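Local coordinates for protein type II restriction enzyme AgeI (Thalassobius gelatinovorus, PDB 5DWA) that recognizes the double-stranded DNA sequence 5'-ACCGGT-3' and cleaves it after the A, as a monomer that dimerizes to cut, at residues G48-V52 with A99-R103; L127-G131 with F159-G164; I228-F234 with T251-I257. All blocks are in the same frame, centred on the assembly; numbering follows the deposited sequence.

The three contacts follow one another along the chain, each closing before the next opens, and illustrate how an α/β nuclease is assembled from separate packing units. Contact 1 joins helices 43-57 and 84-109. Contact 2 lays helix 123-130 against strand 159-168 of the mixed six-stranded sheet, and contact 3 packs the end of helix 223-230 against the loop leading into strand 257-259, an outermost strand of the same sheet. Their centres lie about 23 Å (1 and 2), 27 Å (1 and 3) and 23 Å (2 and 3) apart, and none touches another. Contacts 1 and 3 sit on opposite sides of the chain's centre, so the three contacts pin well-separated parts of the fold.

Contact 1 of 3, residues G48-V52 with A99-R103; sequences GQAFV and ALVER
Glu102 extends CG opposite its backbone N (chi1 -178°) and then bends at the next bond, while Gln49, with CG beside its own backbone N, bends at chi2 as well; the two polar ends thereby meet beside a helix-helix crossing. The packed helices are 43-57 and 84-109, whose short segments cross at -49° with their axes 9.1 Å apart. The backbones come close where neither residue is bulky, with Gly48 CA only 4.6 Å from Ala99 CA. From there the Ala99 methyl points toward the neighbouring helix: its CB lies 3.8 Å from Gly48 O and meets the rim of the Phe51 ring, in the ring plane, 3.9 Å from CD2. The same ring packs edge-to-face with Trp67 and also meets Phe262, so the apolar side of the crossing runs on into the protein interior.

On the more exposed side, Gln49 NE2 donates a hydrogen bond to Glu102 OE1 (3.1 Å). The amide and carboxylate planes stand 80° apart, and the nitrogen comes in from above the carboxylate plane. Polar closure on one side and an aromatic edge on the other thus bracket a small-residue centre. Between them sits Val52: its CG2 branch, the one beside the backbone N, lies 4.0 Å from Glu102 CG and 4.2 Å from Ala99 CB.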
ATOM      1  N   GLY A  48      -6.128 -19.498   6.109  1.00 12.33           N
ATOM      2  CA  GLY A  48      -6.448 -20.086   4.821  1.00 13.28           C
ATOM      3  C   GLY A  48      -7.310 -21.320   4.966  1.00 14.10           C
ATOM      4  O   GLY A  48      -8.351 -21.444   4.310  1.00 14.65           O
ATOM      5  N   GLN A  49      -6.887 -22.233   5.835  1.00 15.65           N
ATOM      6  CA  GLN A  49      -7.638 -23.469   6.035  1.00 16.39           C
ATOM      7  C   GLN A  49      -8.962 -23.194   6.738  1.00 15.89           C
ATOM      8  O   GLN A  49      -9.978 -23.800   6.402  1.00 17.20           O
ATOM      9  CB  GLN A  49      -6.810 -24.502   6.815  1.00 18.81           C
ATOM     10  CG  GLN A  49      -5.574 -25.021   6.073  1.00 21.00           C
ATOM     11  CD  GLN A  49      -5.875 -25.570   4.675  1.00 24.68           C
ATOM     12  OE1 GLN A  49      -6.946 -26.125   4.422  1.00 27.07           O
ATOM     13  NE2 GLN A  49      -4.922 -25.408   3.762  1.00 24.96           N
ATOM     14  N   ALA A  50      -8.977 -22.256   7.689  1.00 15.36           N
ATOM     15  CA  ALA A  50     -10.230 -21.900   8.336  1.00 15.48           C
ATOM     16  C   ALA A  50     -11.236 -21.310   7.345  1.00 15.64           C
ATOM     17  O   ALA A  50     -12.446 -21.505   7.477  1.00 16.37           O
ATOM     18  CB  ALA A  50      -9.981 -20.933   9.471  1.00 16.47           C
ATOM     19  N   PHE A  51     -10.746 -20.586   6.346  1.00 14.15           N
ATOM     20  CA  PHE A  51     -11.646 -20.023   5.355  1.00 13.51           C
ATOM     21  C   PHE A  51     -12.277 -21.111   4.492  1.00 13.12           C
ATOM     22  O   PHE A  51     -13.471 -21.070   4.191  1.00 14.64           O
ATOM     23  CB  PHE A  51     -10.911 -19.004   4.475  1.00 13.08           C
ATOM     24  CG  PHE A  51     -11.799 -18.314   3.474  1.00 12.12           C
ATOM     25  CD1 PHE A  51     -12.923 -17.611   3.894  1.00 13.61           C
ATOM     26  CD2 PHE A  51     -11.501 -18.342   2.118  1.00 13.27           C
ATOM     27  CE1 PHE A  51     -13.740 -16.964   2.975  1.00 13.36           C
ATOM     28  CE2 PHE A  51     -12.310 -17.700   1.193  1.00 13.15           C
ATOM     29  CZ  PHE A  51     -13.431 -17.002   1.622  1.00 12.44           C
ATOM     30  N   VAL A  52     -11.468 -22.083   4.084  1.00 14.40           N
ATOM     31  CA  VAL A  52     -11.975 -23.202   3.299  1.00 15.54           C
ATOM     32  C   VAL A  52     -13.004 -23.984   4.119  1.00 16.64           C
ATOM     33  O   VAL A  52     -14.063 -24.367   3.612  1.00 19.57           O
ATOM     34  CB  VAL A  52     -10.834 -24.121   2.856  1.00 15.50           C
ATOM     35  CG1 VAL A  52     -11.373 -25.381   2.193  1.00 17.00           C
ATOM     36  CG2 VAL A  52      -9.909 -23.386   1.898  1.00 15.42           C
ATOM     37  N   ALA A  99      -5.772 -20.328   0.487  1.00 12.05           N
ATOM     38  CA  ALA A  99      -7.152 -20.760   0.314  1.00 12.82           C
ATOM     39  C   ALA A  99      -7.508 -20.981  -1.161  1.00 12.20           C
ATOM     40  O   ALA A  99      -8.196 -21.947  -1.485  1.00 12.42           O
ATOM     41  CB  ALA A  99      -8.101 -19.748   0.943  1.00 13.35           C
ATOM     42  N   LEU A 100      -7.047 -20.102  -2.052  1.00 12.03           N
ATOM     43  CA  LEU A 100      -7.316 -20.264  -3.481  1.00 13.18           C
ATOM     44  C   LEU A 100      -6.750 -21.586  -4.003  1.00 12.56           C
ATOM     45  O   LEU A 100      -7.423 -22.316  -4.734  1.00 12.98           O
ATOM     46  CB  LEU A 100      -6.731 -19.103  -4.289  1.00 14.15           C
ATOM     47  CG  LEU A 100      -7.516 -17.801  -4.233  1.00 13.91           C
ATOM     48  CD1 LEU A 100      -6.679 -16.696  -4.878  1.00 15.36           C
ATOM     49  CD2 LEU A 100      -8.850 -17.957  -4.945  1.00 13.87           C
ATOM     50  N   VAL A 101      -5.511 -21.886  -3.620  1.00 12.49           N
ATOM     51  CA  VAL A 101      -4.837 -23.101  -4.066  1.00 12.92           C
ATOM     52  C   VAL A 101      -5.532 -24.340  -3.502  1.00 15.04           C
ATOM     53  O   VAL A 101      -5.801 -25.302  -4.237  1.00 15.37           O
ATOM     54  CB  VAL A 101      -3.358 -23.099  -3.649  1.00 12.97           C
ATOM     55  CG1 VAL A 101      -2.711 -24.456  -3.932  1.00 14.35           C
ATOM     56  CG2 VAL A 101      -2.607 -21.990  -4.360  1.00 12.75           C
ATOM     57  N   GLU A 102      -5.847 -24.298  -2.210  1.00 14.71           N
ATOM     58  CA  GLU A 102      -6.506 -25.420  -1.538  1.00 15.64           C
ATOM     59  C   GLU A 102      -7.876 -25.719  -2.148  1.00 16.04           C
ATOM     60  O   GLU A 102      -8.233 -26.885  -2.365  1.00 17.37           O
ATOM     61  CB  GLU A 102      -6.651 -25.129  -0.041  1.00 18.61           C
ATOM     62  CG  GLU A 102      -7.296 -26.254   0.768  1.00 21.20           C
ATOM     63  CD  GLU A 102      -6.364 -27.425   0.983  1.00 23.72           C
ATOM     64  OE1 GLU A 102      -5.166 -27.200   1.261  1.00 25.68           O
ATOM     65  OE2 GLU A 102      -6.829 -28.576   0.866  1.00 24.79           O
ATOM     66  N   ARG A 103      -8.640 -24.670  -2.436  0.56 14.69           N
ATOM     67  CA  ARG A 103     -10.004 -24.846  -2.925  0.56 15.37           C
ATOM     68  C   ARG A 103     -10.044 -25.289  -4.382  0.56 16.37           C
ATOM     69  O   ARG A 103     -10.846 -26.151  -4.748  0.56 17.21           O
ATOM     70  CB  ARG A 103     -10.812 -23.554  -2.755  0.56 15.26           C
ATOM     71  CG  ARG A 103     -12.269 -23.654  -3.204  0.56 16.60           C
ATOM     72  CD  ARG A 103     -12.458 -23.058  -4.592  0.56 17.19           C
ATOM     73  NE  ARG A 103     -13.849 -23.072  -5.047  0.56 17.24           N
ATOM     74  CZ  ARG A 103     -14.369 -24.000  -5.844  0.56 17.27           C
ATOM     75  NH1 ARG A 103     -13.620 -25.007  -6.274  0.56 17.53           N
ATOM     76  NH2 ARG A 103     -15.642 -23.925  -6.211  0.56 18.09           N
TER

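Contact 2 of 3, residues L127-G131 with F159-G164; sequences LTRMG and FGVVGG
A helix that ends in a Schellman motif is seated here on the bulged part of a β-strand, with Arg129 resting on the CG2 branch of Val161 and Met130 on CG1. The helix is 123-130 and the strand 159-168. Gly131, at positive phi, closes the motif: its N bonds to Thr128 O, and more weakly to Leu127 O, in the last helical turn.

In the conformer given here (a second is modelled), Val161 points toward the helix and divides its two methyls between the partners. CG1, anti to the backbone N (chi1 -168°), meets Met130 CG at 3.6 Å, the two side chains crossing at about a right angle. CG2 lies over one face of the Arg129 guanidinium, off toward the rim and 3.2 Å above the plane. This gives the flat cation an apolar floor, while NH1 and NE are held from outside the two segments. NH1 forms a salt bridge with Glu146, on the adjoining strand 143-148, and NE donates to Ser153 O. At the edge of the group, NH2 comes within 2.9 Å of Phe159 O. The arginine chain turns at chi3 (62°) to bring the guanidinium to this place, where several residues fix its rotation.

Met130 runs extended beyond CG, which carries its CE farther along the strand to 3.6 Å from Gly163 O and 4.4 Å from Gly164 CA. The glycine backbone leaves the methyl a place directly beside the main chain. Val162 turns the other way, against Ile145. Together Val162 and Gly163 face that one residue, the mark of a classic β bulge, here in the mixed central sheet of a PD-(D/E)XK nuclease core.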
ATOM      1  N   LEU A 127       8.721 -16.376 -12.476  1.00 15.57           N
ATOM      2  CA  LEU A 127       8.752 -15.215 -13.361  1.00 15.61           C
ATOM      3  C   LEU A 127       9.621 -15.490 -14.592  1.00 14.87           C
ATOM      4  O   LEU A 127       9.295 -15.056 -15.694  1.00 15.70           O
ATOM      5  CB  LEU A 127       9.261 -13.974 -12.620  1.00 16.33           C
ATOM      6  CG  LEU A 127       8.331 -13.501 -11.499  1.00 18.52           C
ATOM      7  CD1 LEU A 127       8.883 -12.263 -10.802  1.00 19.76           C
ATOM      8  CD2 LEU A 127       6.934 -13.239 -12.045  1.00 19.11           C
ATOM      9  N   THR A 128      10.716 -16.217 -14.392  1.00 14.35           N
ATOM     10  CA  THR A 128      11.597 -16.574 -15.498  1.00 15.52           C
ATOM     11  C   THR A 128      10.873 -17.459 -16.495  1.00 15.85           C
ATOM     12  O   THR A 128      10.961 -17.247 -17.712  1.00 18.50           O
ATOM     13  CB  THR A 128      12.859 -17.289 -15.004  1.00 15.94           C
ATOM     14  OG1 THR A 128      13.582 -16.412 -14.133  1.00 16.97           O
ATOM     15  CG2 THR A 128      13.747 -17.701 -16.187  1.00 16.16           C
ATOM     16  N   ARG A 129      10.156 -18.448 -15.977  1.00 16.58           N
ATOM     17  CA  ARG A 129       9.397 -19.353 -16.829  1.00 15.80           C
ATOM     18  C   ARG A 129       8.249 -18.618 -17.512  1.00 17.12           C
ATOM     19  O   ARG A 129       7.880 -18.956 -18.634  1.00 19.08           O
ATOM     20  CB  ARG A 129       8.885 -20.542 -16.013  1.00 15.72           C
ATOM     21  CG  ARG A 129      10.004 -21.423 -15.467  1.00 16.00           C
ATOM     22  CD  ARG A 129       9.465 -22.482 -14.520  1.00 15.60           C
ATOM     23  NE  ARG A 129       8.542 -23.387 -15.200  1.00 15.81           N
ATOM     24  CZ  ARG A 129       7.346 -23.743 -14.735  1.00 17.56           C
ATOM     25  NH1 ARG A 129       6.896 -23.256 -13.582  1.00 18.53           N
ATOM     26  NH2 ARG A 129       6.585 -24.571 -15.438  1.00 17.61           N
ATOM     27  N   MET A 130       7.706 -17.595 -16.848  1.00 16.88           N
ATOM     28  CA  MET A 130       6.669 -16.751 -17.436  1.00 17.11           C
ATOM     29  C   MET A 130       7.191 -15.884 -18.566  1.00 17.71           C
ATOM     30  O   MET A 130       6.423 -15.428 -19.415  1.00 19.11           O
ATOM     31  CB  MET A 130       6.051 -15.834 -16.377  1.00 17.33           C
ATOM     32  CG  MET A 130       5.012 -16.480 -15.507  1.00 18.96           C
ATOM     33  SD  MET A 130       4.293 -15.245 -14.416  1.00 20.34           S
ATOM     34  CE  MET A 130       3.419 -16.307 -13.272  1.00 20.51           C
ATOM     35  N   GLY A 131       8.495 -15.625 -18.550  1.00 17.24           N
ATOM     36  CA  GLY A 131       9.113 -14.747 -19.522  1.00 18.26           C
ATOM     37  C   GLY A 131       8.982 -13.285 -19.150  1.00 18.41           C
ATOM     38  O   GLY A 131       9.018 -12.424 -20.025  1.00 20.86           O
ATOM     39  N   PHE A 159       4.170 -29.666 -16.633  1.00 23.35           N
ATOM     40  CA  PHE A 159       3.348 -28.485 -16.371  1.00 21.59           C
ATOM     41  C   PHE A 159       4.071 -27.218 -16.824  1.00 20.85           C
ATOM     42  O   PHE A 159       5.121 -26.882 -16.283  1.00 20.79           O
ATOM     43  CB  PHE A 159       2.995 -28.378 -14.890  1.00 22.12           C
ATOM     44  CG  PHE A 159       1.976 -29.377 -14.432  1.00 21.64           C
ATOM     45  CD1 PHE A 159       0.633 -29.045 -14.386  1.00 20.96           C
ATOM     46  CD2 PHE A 159       2.361 -30.651 -14.040  1.00 23.71           C
ATOM     47  CE1 PHE A 159      -0.309 -29.955 -13.958  1.00 21.00           C
ATOM     48  CE2 PHE A 159       1.421 -31.571 -13.609  1.00 23.34           C
ATOM     49  CZ  PHE A 159       0.080 -31.219 -13.566  1.00 22.31           C
ATOM     50  N   GLY A 160       3.499 -26.520 -17.802  1.00 19.76           N
ATOM     51  CA  GLY A 160       4.047 -25.261 -18.278  1.00 17.64           C
ATOM     52  C   GLY A 160       3.206 -24.090 -17.797  1.00 16.90           C
ATOM     53  O   GLY A 160       2.001 -24.234 -17.595  1.00 16.10           O
ATOM     54  N   VAL A 161       3.839 -22.935 -17.629  0.65 16.32           N
ATOM     55  CA  VAL A 161       3.146 -21.755 -17.110  0.65 16.01           C
ATOM     56  C   VAL A 161       2.265 -21.103 -18.171  0.65 16.13           C
ATOM     57  O   VAL A 161       2.692 -20.902 -19.312  0.65 17.36           O
ATOM     58  CB  VAL A 161       4.130 -20.700 -16.578  0.65 16.50           C
ATOM     59  CG1 VAL A 161       3.376 -19.624 -15.793  0.65 13.04           C
ATOM     60  CG2 VAL A 161       5.171 -21.345 -15.700  0.65 18.64           C
ATOM     61  N   VAL A 162       1.037 -20.758 -17.788  1.00 15.05           N
ATOM     62  CA  VAL A 162       0.086 -20.168 -18.721  1.00 15.28           C
ATOM     63  C   VAL A 162      -0.439 -18.822 -18.227  1.00 14.96           C
ATOM     64  O   VAL A 162      -1.148 -18.123 -18.952  1.00 17.58           O
ATOM     65  CB  VAL A 162      -1.115 -21.095 -18.965  1.00 16.92           C
ATOM     66  CG1 VAL A 162      -0.686 -22.355 -19.709  1.00 17.41           C
ATOM     67  CG2 VAL A 162      -1.775 -21.456 -17.643  1.00 18.23           C
ATOM     68  N   GLY A 163      -0.120 -18.481 -16.981  1.00 14.33           N
ATOM     69  CA  GLY A 163      -0.512 -17.191 -16.454  1.00 15.21           C
ATOM     70  C   GLY A 163      -0.381 -17.090 -14.952  1.00 13.18           C
ATOM     71  O   GLY A 163       0.312 -17.880 -14.318  1.00 12.04           O
ATOM     72  N   GLY A 164      -1.043 -16.093 -14.377  1.00 12.11           N
ATOM     73  CA  GLY A 164      -0.959 -15.909 -12.948  1.00 12.14           C
ATOM     74  C   GLY A 164      -2.164 -15.199 -12.406  1.00 11.74           C
ATOM     75  O   GLY A 164      -2.967 -14.616 -13.140  1.00 13.04           O
TER

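Contact 3 of 3, residues I228-F234 with T251-I257; sequences IEGHGDF and TPSGRHI
This is a loop-to-helix-end contact, part polar and part apolar, in which Ser253, in the loop before strand 257-259, donates to the carbonyls of Ile228 and Glu229 in the last part of helix 223-230. That region contains a wider π-type turn. Ser253 OG donates to Ile228 O (2.8 Å), approaching in the carbonyl plane on a lone pair, and Ser253 N donates to Glu229 O (2.9 Å), tilted from the plane of that carbonyl. The hydroxyl is placed for this by chi1 of 70°, which sets OG between the backbone N and the carbonyl carbon. The same OG accepts from Arg255 N (3.1 Å), forming an ST turn.

A second hydroxyl fixes the loop internally: Thr251 OG1 donates to Arg255 O at 2.8 Å, while its CG2 methyl lies 3.9 Å from Glu229 CG. Glu229 OE2 is held by a salt bridge to Arg225 and a hydrogen bond with Ser247. Next to these polar bonds, Ile228 and Ile257 cross at about a right angle, CD1 of the former 3.9 Å from CG1 of the latter, in a buried patch. Farther along the loop, chi1 of Arg255 (-52°) lays CG against Gly232 CA, and the bend at chi2 carries the rest of the chain on to a water that accepts from Arg255 NE and donates to Gly232 O.

With one serine supplying both a hydroxyl and an amide donor to successive carbonyls, the electron-rich end of the helix is probably stabilised by the loop, whose turn is held in part by the same OG.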
ATOM      1  N   ILE A 228     -10.777  -2.483 -14.916  1.00 20.24           N
ATOM      2  CA  ILE A 228     -11.144  -3.759 -15.503  1.00 20.38           C
ATOM      3  C   ILE A 228     -12.009  -3.621 -16.751  1.00 19.88           C
ATOM      4  O   ILE A 228     -11.638  -4.081 -17.837  1.00 19.94           O
ATOM      5  CB  ILE A 228     -11.894  -4.624 -14.475  1.00 20.74           C
ATOM      6  CG1 ILE A 228     -10.992  -4.901 -13.270  1.00 20.00           C
ATOM      7  CG2 ILE A 228     -12.373  -5.926 -15.099  1.00 20.80           C
ATOM      8  CD1 ILE A 228     -11.753  -5.170 -11.975  1.00 20.39           C
ATOM      9  N   GLU A 229     -13.163  -2.983 -16.592  1.00 20.07           N
ATOM     10  CA  GLU A 229     -14.150  -2.913 -17.660  1.00 22.21           C
ATOM     11  C   GLU A 229     -13.793  -1.876 -18.718  1.00 23.20           C
ATOM     12  O   GLU A 229     -14.171  -2.014 -19.878  1.00 24.62           O
ATOM     13  CB  GLU A 229     -15.535  -2.611 -17.076  1.00 21.96           C
ATOM     14  CG  GLU A 229     -16.034  -3.688 -16.115  1.00 23.17           C
ATOM     15  CD  GLU A 229     -17.444  -3.430 -15.626  1.00 25.48           C
ATOM     16  OE1 GLU A 229     -17.963  -2.317 -15.860  1.00 27.70           O
ATOM     17  OE2 GLU A 229     -18.034  -4.340 -15.014  1.00 26.49           O
ATOM     18  N   GLY A 230     -13.064  -0.840 -18.319  1.00 22.49           N
ATOM     19  CA  GLY A 230     -12.728   0.227 -19.245  1.00 22.88           C
ATOM     20  C   GLY A 230     -11.364   0.044 -19.875  1.00 22.97           C
ATOM     21  O   GLY A 230     -11.237  -0.024 -21.096  1.00 25.00           O
ATOM     22  N   HIS A 231     -10.339  -0.051 -19.032  1.00 22.03           N
ATOM     23  CA  HIS A 231      -8.959  -0.130 -19.497  1.00 23.28           C
ATOM     24  C   HIS A 231      -8.517  -1.553 -19.854  1.00 23.35           C
ATOM     25  O   HIS A 231      -7.532  -1.738 -20.571  1.00 24.39           O
ATOM     26  CB  HIS A 231      -8.015   0.444 -18.440  1.00 26.50           C
ATOM     27  CG  HIS A 231      -8.222   1.902 -18.169  1.00 31.80           C
ATOM     28  ND1 HIS A 231      -7.707   2.534 -17.058  1.00 34.29           N
ATOM     29  CD2 HIS A 231      -8.886   2.853 -18.869  1.00 33.91           C
ATOM     30  CE1 HIS A 231      -8.046   3.811 -17.083  1.00 35.39           C
ATOM     31  NE2 HIS A 231      -8.762   4.030 -18.172  1.00 35.18           N
ATOM     32  N   GLY A 232      -9.238  -2.553 -19.353  1.00 20.80           N
ATOM     33  CA  GLY A 232      -8.896  -3.945 -19.608  1.00 19.18           C
ATOM     34  C   GLY A 232      -7.575  -4.370 -18.995  1.00 18.52           C
ATOM     35  O   GLY A 232      -6.791  -5.090 -19.620  1.00 19.16           O
ATOM     36  N   ASP A 233      -7.336  -3.939 -17.759  1.00 17.67           N
ATOM     37  CA  ASP A 233      -6.045  -4.154 -17.108  1.00 17.10           C
ATOM     38  C   ASP A 233      -5.823  -5.595 -16.629  1.00 16.72           C
ATOM     39  O   ASP A 233      -4.714  -5.935 -16.229  1.00 17.83           O
ATOM     40  CB  ASP A 233      -5.888  -3.200 -15.922  1.00 18.76           C
ATOM     41  CG  ASP A 233      -5.648  -1.764 -16.351  1.00 20.92           C
ATOM     42  OD1 ASP A 233      -5.129  -1.557 -17.469  1.00 21.53           O
ATOM     43  OD2 ASP A 233      -5.969  -0.847 -15.563  1.00 22.12           O
ATOM     44  N   PHE A 234      -6.868  -6.423 -16.663  1.00 15.32           N
ATOM     45  CA  PHE A 234      -6.788  -7.836 -16.261  1.00 15.34           C
ATOM     46  C   PHE A 234      -7.564  -8.705 -17.244  1.00 15.69           C
ATOM     47  O   PHE A 234      -8.496  -8.233 -17.894  1.00 16.91           O
ATOM     48  CB  PHE A 234      -7.341  -8.052 -14.836  1.00 13.89           C
ATOM     49  CG  PHE A 234      -6.608  -7.286 -13.786  1.00 14.28           C
ATOM     50  CD1 PHE A 234      -5.492  -7.824 -13.167  1.00 14.76           C
ATOM     51  CD2 PHE A 234      -7.019  -6.012 -13.429  1.00 14.38           C
ATOM     52  CE1 PHE A 234      -4.799  -7.106 -12.210  1.00 14.89           C
ATOM     53  CE2 PHE A 234      -6.337  -5.288 -12.472  1.00 15.26           C
ATOM     54  CZ  PHE A 234      -5.226  -5.837 -11.854  1.00 15.00           C
ATOM     55  N   THR A 251     -18.617  -5.166 -22.046  1.00 27.13           N
ATOM     56  CA  THR A 251     -17.846  -4.082 -21.466  1.00 25.26           C
ATOM     57  C   THR A 251     -16.981  -3.488 -22.571  1.00 25.91           C
ATOM     58  O   THR A 251     -16.681  -4.172 -23.547  1.00 26.38           O
ATOM     59  CB  THR A 251     -16.965  -4.562 -20.289  1.00 24.20           C
ATOM     60  OG1 THR A 251     -15.958  -5.452 -20.778  1.00 23.73           O
ATOM     61  CG2 THR A 251     -17.802  -5.274 -19.233  1.00 24.90           C
ATOM     62  N   PRO A 252     -16.596  -2.210 -22.433  1.00 27.56           N
ATOM     63  CA  PRO A 252     -15.763  -1.559 -23.450  1.00 28.02           C
ATOM     64  C   PRO A 252     -14.461  -2.310 -23.720  1.00 26.92           C
ATOM     65  O   PRO A 252     -14.030  -2.407 -24.867  1.00 28.00           O
ATOM     66  CB  PRO A 252     -15.486  -0.182 -22.841  1.00 28.47           C
ATOM     67  CG  PRO A 252     -16.666   0.079 -21.971  1.00 28.56           C
ATOM     68  CD  PRO A 252     -17.042  -1.261 -21.395  1.00 28.64           C
ATOM     69  N   SER A 253     -13.856  -2.860 -22.672  1.00 24.94           N
ATOM     70  CA  SER A 253     -12.595  -3.576 -22.822  1.00 24.21           C
ATOM     71  C   SER A 253     -12.777  -5.038 -23.218  1.00 23.22           C
ATOM     72  O   SER A 253     -11.836  -5.679 -23.678  1.00 22.34           O
ATOM     73  CB  SER A 253     -11.796  -3.507 -21.523  1.00 23.25           C
ATOM     74  OG  SER A 253     -12.414  -4.294 -20.526  1.00 22.43           O
ATOM     75  N   GLY A 254     -13.977  -5.572 -23.010  1.00 22.67           N
ATOM     76  CA  GLY A 254     -14.237  -6.980 -23.246  1.00 22.50           C
ATOM     77  C   GLY A 254     -13.869  -7.853 -22.052  1.00 21.60           C
ATOM     78  O   GLY A 254     -14.035  -9.067 -22.084  1.00 23.04           O
ATOM     79  N   ARG A 255     -13.368  -7.215 -20.996  1.00 20.93           N
ATOM     80  CA  ARG A 255     -12.977  -7.909 -19.773  1.00 20.24           C
ATOM     81  C   ARG A 255     -14.087  -7.785 -18.745  1.00 19.94           C
ATOM     82  O   ARG A 255     -14.729  -6.742 -18.643  1.00 20.66           O
ATOM     83  CB  ARG A 255     -11.676  -7.333 -19.219  1.00 19.45           C
ATOM     84  CG  ARG A 255     -10.550  -7.256 -20.244  1.00 18.97           C
ATOM     85  CD  ARG A 255     -10.199  -8.631 -20.778  1.00 20.22           C
ATOM     86  NE  ARG A 255      -9.080  -8.563 -21.716  1.00 21.91           N
ATOM     87  CZ  ARG A 255      -8.505  -9.623 -22.276  1.00 24.65           C
ATOM     88  NH1 ARG A 255      -8.939 -10.844 -21.998  1.00 26.05           N
ATOM     89  NH2 ARG A 255      -7.492  -9.458 -23.117  1.00 25.96           N
ATOM     90  N   HIS A 256     -14.286  -8.839 -17.958  1.00 20.34           N
ATOM     91  CA  HIS A 256     -15.449  -8.905 -17.088  1.00 20.93           C
ATOM     92  C   HIS A 256     -15.121  -9.144 -15.623  1.00 18.52           C
ATOM     93  O   HIS A 256     -14.090  -9.722 -15.292  1.00 17.28           O
ATOM     94  CB  HIS A 256     -16.387 -10.004 -17.576  1.00 24.58           C
ATOM     95  CG  HIS A 256     -17.053  -9.688 -18.876  1.00 28.26           C
ATOM     96  ND1 HIS A 256     -16.378  -9.686 -20.079  1.00 30.50           N
ATOM     97  CD2 HIS A 256     -18.333  -9.354 -19.160  1.00 30.31           C
ATOM     98  CE1 HIS A 256     -17.218  -9.368 -21.049  1.00 31.25           C
ATOM     99  NE2 HIS A 256     -18.411  -9.164 -20.518  1.00 31.08           N
ATOM    100  N   ILE A 257     -16.014  -8.660 -14.765  1.00 18.09           N
ATOM    101  CA  ILE A 257     -16.045  -9.013 -13.351  1.00 18.26           C
ATOM    102  C   ILE A 257     -17.103 -10.097 -13.148  1.00 18.31           C
ATOM    103  O   ILE A 257     -18.275  -9.908 -13.506  1.00 20.36           O
ATOM    104  CB  ILE A 257     -16.364  -7.792 -12.467  1.00 17.81           C
ATOM    105  CG1 ILE A 257     -15.219  -6.781 -12.508  1.00 18.16           C
ATOM    106  CG2 ILE A 257     -16.627  -8.217 -11.028  1.00 18.61           C
ATOM    107  CD1 ILE A 257     -15.637  -5.368 -12.143  1.00 19.08           C
TER
HETATM  108  O   HOH W   1      -7.457  -6.200 -22.158  1.00 28.55           O